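Local coordinates for protein putative amidohydrolase (Unidentified, PDB 3FEQ) that is a zinc-binding member of the amidohydrolase superfamily that probably acts as a prolidase, cleaving dipeptides that end in proline, at residues P92-M97 and S125-F130; R100-V105 and A330-E335. All blocks are in the same frame, centred on the assembly; numbering follows the deposited sequence.

Interaction 1: P92-M97 and S125-F130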
# COMPACT_ATOMS: atom_id res chain seq x y z
N PRO C 92 2.08 40.15 5.57
CA PRO C 92 2.47 41.28 6.43
C PRO C 92 3.85 41.11 7.07
O PRO C 92 4.54 42.09 7.29
CB PRO C 92 1.40 41.27 7.52
CG PRO C 92 0.27 40.51 6.95
CD PRO C 92 0.86 39.49 6.06
N ILE C 93 4.24 39.88 7.37
CA ILE C 93 5.55 39.62 7.95
C ILE C 93 6.64 40.07 6.99
O ILE C 93 7.60 40.74 7.40
CB ILE C 93 5.73 38.13 8.30
CG1 ILE C 93 4.90 37.77 9.53
CG2 ILE C 93 7.22 37.80 8.54
CD1 ILE C 93 4.52 36.29 9.61
N LEU C 94 6.46 39.74 5.72
CA LEU C 94 7.44 40.03 4.68
C LEU C 94 7.51 41.52 4.42
O LEU C 94 8.59 42.11 4.34
CB LEU C 94 7.09 39.30 3.40
CG LEU C 94 7.48 37.83 3.31
CD1 LEU C 94 6.76 37.19 2.13
CD2 LEU C 94 8.97 37.74 3.14
N ASP C 95 6.35 42.14 4.30
CA ASP C 95 6.26 43.55 4.01
C ASP C 95 6.95 44.37 5.11
O ASP C 95 7.65 45.34 4.82
CB ASP C 95 4.80 43.96 3.88
CG ASP C 95 4.63 45.28 3.18
OD1 ASP C 95 5.30 45.49 2.15
OD2 ASP C 95 3.85 46.11 3.67
N ALA C 96 6.78 43.93 6.35
CA ALA C 96 7.36 44.62 7.49
C ALA C 96 8.88 44.46 7.56
O ALA C 96 9.59 45.43 7.86
CB ALA C 96 6.70 44.15 8.77
N MET C 97 9.39 43.27 7.27
CA MET C 97 10.85 43.06 7.26
C MET C 97 11.52 44.01 6.26
O MET C 97 12.61 44.55 6.51
CB MET C 97 11.20 41.62 6.91
CG MET C 97 10.96 40.60 8.00
SD MET C 97 11.54 38.98 7.48
CE MET C 97 11.06 37.99 8.86
N SER C 125 5.27 41.98 -1.82
CA SER C 125 6.28 42.89 -1.32
C SER C 125 7.05 42.28 -0.17
O SER C 125 6.45 41.79 0.79
CB SER C 125 5.66 44.20 -0.88
OG SER C 125 6.61 45.23 -0.92
N GLY C 126 8.37 42.28 -0.27
CA GLY C 126 9.23 41.66 0.74
C GLY C 126 10.67 41.53 0.29
O GLY C 126 10.98 41.85 -0.86
N PRO C 127 11.56 41.08 1.20
CA PRO C 127 12.97 40.90 0.88
C PRO C 127 13.14 39.76 -0.09
O PRO C 127 12.21 38.96 -0.24
CB PRO C 127 13.59 40.50 2.23
CG PRO C 127 12.56 40.89 3.25
CD PRO C 127 11.26 40.74 2.60
N ARG C 128 14.29 39.68 -0.74
CA ARG C 128 14.68 38.49 -1.48
C ARG C 128 14.80 37.38 -0.47
O ARG C 128 15.25 37.60 0.65
CB ARG C 128 16.02 38.69 -2.22
CG ARG C 128 16.64 37.42 -2.79
CD ARG C 128 17.86 37.71 -3.66
NE ARG C 128 18.36 39.06 -3.44
CZ ARG C 128 18.43 39.99 -4.39
NH1 ARG C 128 18.89 41.20 -4.09
NH2 ARG C 128 18.05 39.72 -5.63
N ILE C 129 14.31 36.20 -0.85
CA ILE C 129 14.34 35.04 0.03
C ILE C 129 15.38 34.01 -0.46
O ILE C 129 15.46 33.70 -1.65
CB ILE C 129 12.94 34.40 0.15
CG1 ILE C 129 11.92 35.44 0.60
CG2 ILE C 129 12.95 33.29 1.18
CD1 ILE C 129 10.46 35.01 0.42
N PHE C 130 16.19 33.53 0.48
CA PHE C 130 17.00 32.34 0.26
C PHE C 130 16.39 31.16 1.00
O PHE C 130 16.74 30.91 2.15
CB PHE C 130 18.44 32.57 0.71
CG PHE C 130 19.17 33.60 -0.11
CD1 PHE C 130 19.29 34.91 0.34
CD2 PHE C 130 19.74 33.26 -1.32
CE1 PHE C 130 19.93 35.86 -0.42
CE2 PHE C 130 20.40 34.21 -2.08
CZ PHE C 130 20.49 35.51 -1.63

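Interaction 2: R100-V105 and A330-E335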
# COMPACT_ATOMS: atom_id res chain seq x y z
N ARG C 100 11.76 47.64 7.53
CA ARG C 100 12.83 47.83 8.49
C ARG C 100 14.21 47.88 7.83
O ARG C 100 15.20 48.08 8.52
CB ARG C 100 12.77 46.74 9.54
CG ARG C 100 11.51 46.76 10.37
CD ARG C 100 11.62 45.81 11.54
NE ARG C 100 11.38 44.43 11.15
CZ ARG C 100 10.18 43.87 11.15
NH1 ARG C 100 9.13 44.58 11.52
NH2 ARG C 100 10.03 42.60 10.78
N GLY C 101 14.29 47.68 6.52
CA GLY C 101 15.58 47.76 5.83
C GLY C 101 16.20 46.43 5.42
O GLY C 101 17.29 46.39 4.86
N PHE C 102 15.51 45.32 5.69
CA PHE C 102 16.01 44.02 5.27
C PHE C 102 15.61 43.73 3.84
O PHE C 102 14.42 43.73 3.50
CB PHE C 102 15.51 42.94 6.22
CG PHE C 102 16.06 43.06 7.60
CD1 PHE C 102 17.28 42.49 7.92
CD2 PHE C 102 15.41 43.83 8.55
CE1 PHE C 102 17.81 42.65 9.18
CE2 PHE C 102 15.94 43.97 9.82
CZ PHE C 102 17.13 43.39 10.13
N THR C 103 16.61 43.56 2.99
CA THR C 103 16.36 43.43 1.57
C THR C 103 16.63 42.00 1.12
O THR C 103 16.26 41.60 0.02
CB THR C 103 17.21 44.40 0.74
OG1 THR C 103 18.52 44.48 1.31
CG2 THR C 103 16.59 45.77 0.74
N SER C 104 17.27 41.24 1.99
CA SER C 104 17.50 39.83 1.77
C SER C 104 17.32 39.13 3.10
O SER C 104 17.59 39.70 4.14
CB SER C 104 18.91 39.62 1.22
OG SER C 104 19.06 40.24 -0.05
N VAL C 105 16.74 37.93 3.06
CA VAL C 105 16.61 37.09 4.26
C VAL C 105 16.87 35.66 3.87
O VAL C 105 16.48 35.24 2.78
CB VAL C 105 15.21 37.14 4.91
CG1 VAL C 105 15.00 38.41 5.69
CG2 VAL C 105 14.12 36.92 3.89
N ALA C 330 8.04 41.88 15.29
CA ALA C 330 8.29 43.31 15.29
C ALA C 330 9.65 43.68 15.87
O ALA C 330 10.21 44.71 15.53
CB ALA C 330 7.18 44.02 16.05
N PHE C 331 10.20 42.81 16.71
CA PHE C 331 11.42 43.14 17.45
C PHE C 331 12.70 42.91 16.66
O PHE C 331 13.79 42.99 17.21
CB PHE C 331 11.47 42.37 18.77
CG PHE C 331 10.33 42.68 19.70
CD1 PHE C 331 9.45 41.69 20.09
CD2 PHE C 331 10.14 43.97 20.18
CE1 PHE C 331 8.39 41.98 20.93
CE2 PHE C 331 9.07 44.27 21.00
CZ PHE C 331 8.20 43.27 21.39
N GLN C 332 12.55 42.65 15.36
CA GLN C 332 13.64 42.18 14.50
C GLN C 332 14.93 43.00 14.59
O GLN C 332 16.04 42.44 14.62
CB GLN C 332 13.17 42.12 13.04
CG GLN C 332 14.06 41.33 12.09
CD GLN C 332 13.57 41.43 10.65
OE1 GLN C 332 12.76 42.30 10.33
NE2 GLN C 332 14.05 40.54 9.79
N SER C 333 14.78 44.32 14.62
CA SER C 333 15.91 45.21 14.42
C SER C 333 16.71 45.35 15.70
O SER C 333 17.90 45.66 15.67
CB SER C 333 15.44 46.58 13.94
OG SER C 333 14.71 46.43 12.74
N GLY C 334 16.05 45.04 16.82
CA GLY C 334 16.67 45.07 18.13
C GLY C 334 17.93 44.25 18.25
O GLY C 334 18.77 44.53 19.11
N GLU C 335 18.08 43.25 17.39
CA GLU C 335 19.27 42.40 17.40
C GLU C 335 20.56 43.18 17.12
O GLU C 335 21.63 42.84 17.61
CB GLU C 335 19.10 41.20 16.45
CG GLU C 335 20.33 40.31 16.26
CD GLU C 335 20.54 39.27 17.36
OE1 GLU C 335 21.69 38.81 17.53
OE2 GLU C 335 19.56 38.92 18.05

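Interaction 1: P92-M97 and S125-F130
Leu-94 meets the 125-130 segment along much of its length. Its CB lies 3.7 Å from the backbone O of Ser-125, while the methyl CD2 reaches Pro-127 CD at 3.8 Å and Ile-129 CD1 at 4.1 Å. With CG of Leu-94 beside the backbone N (chi1 -81°), CD2 is carried to these two residues, and the leucine side chain meets that of the isoleucine at about a right angle. Pro-127 also touches the next turn of the helix, its CG 4.0 Å from CB of Met-97. Gly-126 allows the closest backbone approach, its CA 4.6 Å from that of Leu-94. At the more exposed margin, Asp-95 extends its carboxylate with CG anti to the backbone N (chi1 -162°), and OD1 takes a weak hydrogen bond from Ser-125 OG at 3.3 Å. Lys-409 is a long, weak ion-pair partner of the same oxygen. Further out, Leu-115 of helix 113-120 packs on both Leu-94 and Ile-129, and Val-105 on both Met-97 and Pro-127. Backbone bonds of Arg-128 with Thr-103 and Val-105 set strand 128-129 parallel to strand 102-107. Helix 90-99 lies against the loop leading into strand 128-129 and against Ile-129 within it, the helix-on-sheet packing of the TIM-barrel fold of amidohydrolases.

Interaction 2: R100-V105 and A330-E335
In the TIM barrel of this amidohydrolase, the turn from helix 90-99 into strand 102-107 is met by the 3-10 segment that leads into helix 335-340, and Gln-332 stands at the centre of the meeting. Arg-100 grips its OE1 side-on with two nitrogens, NE at 2.7 Å and NH2 at 2.8 Å. The oxygen lies in the guanidinium plane, but the two donors reach it differently: NE arrives in the carbonyl plane, whereas NH2 stands 45° above it. A bend at chi3 turns the guanidinium, whose plane is 74° from that of the amide. The amide also stacks on the Phe-102 ring, with planes 20° apart and NE2 over the ring centre. Ser-333 OG lies at the ring edge and 3.4 Å from Arg-100 CD. Gly-101, in a Schellman motif closing helix 90-99, makes the turn that brings Arg-100 and Phe-102 to the same glutamine. Asp-63 accepts a hydrogen bond from Gln-332 NE2, and Glu-394 forms a salt bridge with Arg-100 NH1. With both ends of the amide engaged and one face against an aromatic ring, its rotation is fixed, and the arginine's charge probably polarises the carbonyl of this buried group.

The centres of interactions 1 and 2 lie about 10 Å apart, and the two share one sheet, in which strands 128-129 and 102-107 are parallel neighbours. Along the chain their segments alternate: 92-97, 100-105, 125-130, then 330-335 from much later in the barrel. Helix 90-99 supplies the first segment and runs directly into the strand of the second. They also touch, with Met-97 CG 3.4 Å from Gln-332 OE1 and Pro-127 CG equally far from Phe-102 O. Together they tie one helix and two adjacent strands to the late 330-335 loop, within the domain that also carries the zinc sites; a bound zinc ion lies about 11 Å from the side chain of Met-97.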